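Local coordinates for protein positive phenol-degradative gene regulator (Ralstonia sp. E2, PDB 5FRZ) that probably activates transcription of phenol-degradation genes as a sigma-54-dependent regulator, its N-terminal sensor domain binding phenolic effectors such as 3,4-dimethylphenol, at residues T111-D116 with E127-D132; T169-E174 with E199-L204. All coordinates share one frame; numbering follows the deposited sequence.

Contact 1 of 2, residues T111-D116 with E127-D132. With 2MP (3,4-dimethylphenol), chain D.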
# COMPACT_ATOMS: atom_id res chain seq x y z
N THR A 111 3.89 4.52 21.33
CA THR A 111 4.51 4.78 22.62
C THR A 111 4.37 3.55 23.50
O THR A 111 3.26 3.11 23.80
CB THR A 111 3.89 6.03 23.32
OG1 THR A 111 4.21 7.21 22.57
CG2 THR A 111 4.45 6.18 24.73
N PRO A 112 5.50 2.95 23.90
CA PRO A 112 5.44 1.87 24.89
C PRO A 112 4.91 2.35 26.23
O PRO A 112 5.36 3.38 26.73
CB PRO A 112 6.90 1.41 25.00
CG PRO A 112 7.49 1.75 23.66
CD PRO A 112 6.83 3.04 23.26
N LEU A 113 3.94 1.63 26.79
CA LEU A 113 3.53 1.79 28.18
C LEU A 113 4.44 0.91 29.01
O LEU A 113 5.33 1.39 29.71
CB LEU A 113 2.06 1.42 28.40
CG LEU A 113 1.02 2.15 27.56
CD1 LEU A 113 -0.36 1.59 27.83
CD2 LEU A 113 1.04 3.66 27.81
N THR A 114 4.23 -0.40 28.91
CA THR A 114 5.08 -1.35 29.61
C THR A 114 5.50 -2.49 28.66
O THR A 114 4.70 -3.00 27.87
CB THR A 114 4.37 -1.91 30.86
OG1 THR A 114 5.19 -2.92 31.46
CG2 THR A 114 3.01 -2.51 30.49
N VAL A 115 6.77 -2.86 28.72
CA VAL A 115 7.26 -3.95 27.89
C VAL A 115 8.08 -4.90 28.72
O VAL A 115 9.04 -4.51 29.38
CB VAL A 115 8.10 -3.45 26.70
CG1 VAL A 115 8.69 -4.63 25.94
CG2 VAL A 115 7.26 -2.60 25.78
N ASP A 116 7.66 -6.15 28.69
CA ASP A 116 8.30 -7.23 29.40
C ASP A 116 8.56 -8.31 28.33
O ASP A 116 7.61 -8.88 27.78
CB ASP A 116 7.38 -7.70 30.55
CG ASP A 116 7.79 -9.03 31.16
OD1 ASP A 116 8.96 -9.43 31.03
OD2 ASP A 116 6.90 -9.68 31.77
N GLU A 127 2.25 -3.59 26.29
CA GLU A 127 1.15 -2.65 26.10
C GLU A 127 1.68 -1.39 25.42
O GLU A 127 2.72 -0.86 25.80
CB GLU A 127 0.48 -2.29 27.43
CG GLU A 127 -0.10 -3.50 28.18
CD GLU A 127 -0.76 -3.15 29.53
OE1 GLU A 127 -0.98 -1.94 29.80
OE2 GLU A 127 -1.06 -4.09 30.30
N PHE A 128 0.96 -0.91 24.41
CA PHE A 128 1.42 0.26 23.66
C PHE A 128 0.31 1.26 23.36
O PHE A 128 -0.87 0.88 23.28
CB PHE A 128 2.08 -0.19 22.34
CG PHE A 128 3.19 -1.19 22.53
CD1 PHE A 128 2.90 -2.53 22.77
CD2 PHE A 128 4.51 -0.80 22.47
CE1 PHE A 128 3.92 -3.45 22.96
CE2 PHE A 128 5.53 -1.72 22.66
CZ PHE A 128 5.23 -3.04 22.90
N LEU A 129 0.70 2.52 23.19
CA LEU A 129 -0.18 3.56 22.63
C LEU A 129 0.04 3.70 21.13
O LEU A 129 1.17 3.67 20.66
CB LEU A 129 0.07 4.91 23.31
CG LEU A 129 -0.31 5.08 24.78
CD1 LEU A 129 -0.01 6.50 25.27
CD2 LEU A 129 -1.77 4.75 25.00
N TRP A 130 -1.05 3.85 20.39
CA TRP A 130 -0.99 4.19 18.98
C TRP A 130 -1.58 5.57 18.79
O TRP A 130 -2.74 5.81 19.14
CB TRP A 130 -1.78 3.19 18.14
CG TRP A 130 -1.00 1.97 17.72
CD1 TRP A 130 0.35 1.79 17.74
CD2 TRP A 130 -1.56 0.77 17.20
NE1 TRP A 130 0.68 0.54 17.27
CE2 TRP A 130 -0.49 -0.11 16.93
CE3 TRP A 130 -2.86 0.34 16.94
CZ2 TRP A 130 -0.69 -1.38 16.40
CZ3 TRP A 130 -3.06 -0.93 16.42
CH2 TRP A 130 -1.98 -1.77 16.16
N GLU A 131 -0.78 6.47 18.24
CA GLU A 131 -1.25 7.80 17.92
C GLU A 131 -1.16 8.04 16.43
O GLU A 131 -0.21 7.59 15.78
CB GLU A 131 -0.45 8.84 18.70
CG GLU A 131 -0.74 8.78 20.20
CD GLU A 131 0.06 9.78 20.99
OE1 GLU A 131 -0.36 10.96 21.05
OE2 GLU A 131 1.11 9.39 21.55
N ASP A 132 -2.16 8.71 15.88
CA ASP A 132 -2.21 9.04 14.46
C ASP A 132 -2.22 7.78 13.59
O ASP A 132 -1.56 7.75 12.55
CB ASP A 132 -1.02 9.93 14.07
CG ASP A 132 -1.17 11.35 14.58
OD1 ASP A 132 -2.29 11.72 15.01
OD2 ASP A 132 -0.19 12.12 14.54
O1 2MP D . 2.87 -0.58 15.94
C1 2MP D . 3.58 -1.67 16.43
C2 2MP D . 4.38 -2.46 15.60
C3 2MP D . 5.08 -3.54 16.12
C4 2MP D . 4.95 -3.82 17.47
C5 2MP D . 4.16 -3.03 18.27
C6 2MP D . 3.47 -1.95 17.78
C7 2MP D . 5.68 -4.99 18.12
C8 2MP D . 4.05 -3.36 19.73
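Thr111 and Leu129 form a hydrogen-bonded pair of two antiparallel strands, and their backbones bond both ways. Leu129 N gives a nearly straight bond to Thr111 O at 2.7 Å. A classic beta bulge follows, in which two residues, Leu113 and Thr114, are set against the single residue Glu127. Glu127 O takes Leu113 N at 2.9 Å and, weakly, Thr114 N. With CG beside the backbone N (chi1 -57°), Leu113 leans over strand 123-131, and its two methyls take different partners. CD2 meets Leu129 CG at 3.6 Å, while CD1 lies by Glu127 CB. Thr114 crosses the Glu127 chain obliquely, its CG2 3.9 Å from Glu127 CD. Pro112 and Phe128 share the sheet face opposite Thr111 and Leu129. The Phe128 ring is met obliquely by Pro112 CA, and also by Val115 CG2, 3.6 Å from Phe128 CZ. Methyl C8 of the dimethylphenol sits over the centre of one face of this ring, 3.2 Å above its plane. Phenol O1 lies at the edge of the Trp130 ring, near its plane, and takes a bond from Trp130 NE1 at 2.8 Å. Strand 185-191 continues the sheet beyond 123-131. This is a bulged beta hairpin in which Phe128 and Trp130 line the phenol site of the sensor domain.

Contact 2 of 2, residues T169-E174 with E199-L204. With ZN (zinc ion), chain C; 2MP (3,4-dimethylphenol), chain D.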
# COMPACT_ATOMS: atom_id res chain seq x y z
N THR A 169 3.77 -17.74 18.86
CA THR A 169 2.63 -16.89 18.51
C THR A 169 2.26 -15.90 19.61
O THR A 169 1.81 -16.29 20.69
CB THR A 169 1.41 -17.70 18.18
OG1 THR A 169 1.74 -18.57 17.10
CG2 THR A 169 0.26 -16.78 17.76
N ILE A 170 2.49 -14.63 19.31
CA ILE A 170 2.16 -13.53 20.18
C ILE A 170 1.01 -12.76 19.53
O ILE A 170 1.21 -12.08 18.52
CB ILE A 170 3.36 -12.57 20.39
CG1 ILE A 170 4.60 -13.30 20.95
CG2 ILE A 170 2.95 -11.38 21.23
CD1 ILE A 170 4.36 -14.08 22.24
N LEU A 171 -0.19 -12.86 20.11
CA LEU A 171 -1.34 -12.16 19.55
C LEU A 171 -1.53 -10.81 20.20
O LEU A 171 -1.31 -10.65 21.40
CB LEU A 171 -2.63 -12.98 19.72
CG LEU A 171 -2.75 -14.37 19.10
CD1 LEU A 171 -4.13 -14.92 19.38
CD2 LEU A 171 -2.48 -14.32 17.60
N TYR A 172 -1.99 -9.84 19.41
CA TYR A 172 -2.33 -8.52 19.91
C TYR A 172 -3.81 -8.21 19.80
O TYR A 172 -4.50 -8.70 18.90
CB TYR A 172 -1.57 -7.44 19.15
CG TYR A 172 -0.13 -7.32 19.52
CD1 TYR A 172 0.81 -8.25 19.07
CD2 TYR A 172 0.32 -6.24 20.27
CE1 TYR A 172 2.12 -8.14 19.39
CE2 TYR A 172 1.65 -6.11 20.60
CZ TYR A 172 2.55 -7.06 20.15
OH TYR A 172 3.88 -6.93 20.48
N ARG A 173 -4.30 -7.38 20.70
CA ARG A 173 -5.67 -6.88 20.60
C ARG A 173 -5.72 -5.39 20.90
O ARG A 173 -4.97 -4.89 21.75
CB ARG A 173 -6.60 -7.66 21.55
CG ARG A 173 -7.90 -6.92 21.89
CD ARG A 173 -9.12 -7.85 22.05
NE ARG A 173 -10.20 -7.15 22.75
CZ ARG A 173 -11.26 -7.74 23.31
NH1 ARG A 173 -11.39 -9.06 23.25
NH2 ARG A 173 -12.19 -7.02 23.93
N GLU A 174 -6.57 -4.67 20.17
CA GLU A 174 -6.84 -3.27 20.45
C GLU A 174 -7.85 -3.13 21.58
O GLU A 174 -8.98 -3.56 21.43
CB GLU A 174 -7.39 -2.57 19.22
CG GLU A 174 -6.39 -2.23 18.17
CD GLU A 174 -6.96 -1.25 17.17
OE1 GLU A 174 -7.69 -1.70 16.27
OE2 GLU A 174 -6.71 -0.05 17.33
N GLU A 199 -7.87 -18.82 20.59
CA GLU A 199 -7.99 -19.79 19.50
C GLU A 199 -8.85 -19.25 18.36
O GLU A 199 -8.67 -19.65 17.21
CB GLU A 199 -8.57 -21.11 20.02
CG GLU A 199 -7.51 -22.17 20.33
CD GLU A 199 -6.66 -22.51 19.11
OE1 GLU A 199 -7.18 -22.44 17.97
OE2 GLU A 199 -5.47 -22.85 19.30
N ALA A 200 -9.77 -18.35 18.69
CA ALA A 200 -10.64 -17.75 17.69
C ALA A 200 -10.01 -16.50 17.10
O ALA A 200 -10.42 -16.02 16.04
CB ALA A 200 -12.00 -17.42 18.29
N GLU A 201 -9.03 -15.96 17.81
CA GLU A 201 -8.28 -14.82 17.31
C GLU A 201 -7.28 -15.31 16.27
O GLU A 201 -7.11 -14.70 15.21
CB GLU A 201 -7.57 -14.08 18.45
CG GLU A 201 -6.86 -12.81 18.01
CD GLU A 201 -7.83 -11.73 17.55
OE1 GLU A 201 -8.97 -11.69 18.06
OE2 GLU A 201 -7.45 -10.92 16.67
N LEU A 202 -6.65 -16.43 16.57
CA LEU A 202 -5.65 -17.05 15.71
C LEU A 202 -6.25 -17.45 14.37
O LEU A 202 -5.58 -17.42 13.34
CB LEU A 202 -5.04 -18.26 16.42
CG LEU A 202 -3.90 -19.02 15.75
CD1 LEU A 202 -2.66 -18.13 15.55
CD2 LEU A 202 -3.57 -20.24 16.61
N ALA A 203 -7.53 -17.83 14.41
CA ALA A 203 -8.28 -18.20 13.22
C ALA A 203 -8.30 -17.10 12.15
O ALA A 203 -8.30 -17.39 10.95
CB ALA A 203 -9.71 -18.56 13.60
N LEU A 204 -8.31 -15.83 12.56
CA LEU A 204 -8.34 -14.73 11.59
C LEU A 204 -7.04 -14.64 10.78
O LEU A 204 -7.01 -14.01 9.72
CB LEU A 204 -8.61 -13.40 12.30
CG LEU A 204 -9.86 -13.35 13.19
CD1 LEU A 204 -10.02 -12.00 13.89
CD2 LEU A 204 -11.13 -13.70 12.41
ZN ZN C . -7.13 1.67 16.22
O1 2MP D . 2.87 -0.58 15.94
C1 2MP D . 3.58 -1.67 16.43
C2 2MP D . 4.38 -2.46 15.60
C3 2MP D . 5.08 -3.54 16.12
C4 2MP D . 4.95 -3.82 17.47
C5 2MP D . 4.16 -3.03 18.27
C6 2MP D . 3.47 -1.95 17.78
C7 2MP D . 5.68 -4.99 18.12
C8 2MP D . 4.05 -3.36 19.73
O HOH W 1 -4.54 -10.50 16.65
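Leu171 reaches from its strand with CD1 against the Glu201 side chain, 3.7 Å from both Glu201 CB and Glu201 CG. The two side chains lie alongside each other, running opposite ways. Leu202 takes up the neighbouring position, where its CD1 lies 3.9 Å from Thr169 CG2 and more loosely faces Leu171 CD2. The Glu201 chain leaves with CG anti to the backbone N (chi1 -175°) and then bends at chi2 (67°). Its aliphatic part thus packs on Leu171, while the carboxylate turns to a water. That water donates to Glu201 OE2 and to Tyr172 O, each at 2.9 Å, and so bridges helix and strand. Glu201 OE2 also has a long, weak ion pair with Arg64 of helix 60-84.

Alternate residues of the strand serve its other side. Tyr172 points away from the helix. Methyl C8 of the dimethylphenol sits obliquely to its ring, and Tyr172 OH is 3.5 Å from methyl C7. The same hydroxyl is hydrogen-bonded to Tyr124 and Thr162, which hold the ring in position beside the ligand. Glu174 binds zinc through OE2 at 2.1 Å, and Cys151, Cys177 and Cys185 complete the metal site. Helix 198-202 therefore packs on one side of an outermost strand of the four-stranded sheet, whose other side contributes Tyr172 to the phenol pocket and Glu174 to the zinc site of the sensor domain.

From the N terminus, the chain passes a small three-stranded sheet and the helices up to 91-104, and enters strand 109-118. Contact 1 closes the short hairpin loop back to strand 123-131. The chain then runs through helices 134-143 and 152-166 to strand 170-176. Contact 2 closes the next loop, after strand 185-191, by bringing helix 198-202 back to that strand. The two loops follow in series, neither nesting nor crossing. Their strands belong to one four-stranded sheet, with 109-118 and 170-176 as its outermost strands. On one face of this sheet the contacts meet: Phe128 packs on Tyr172, and Trp130 lies against zinc ligand Glu174. Both touch the same dimethylphenol.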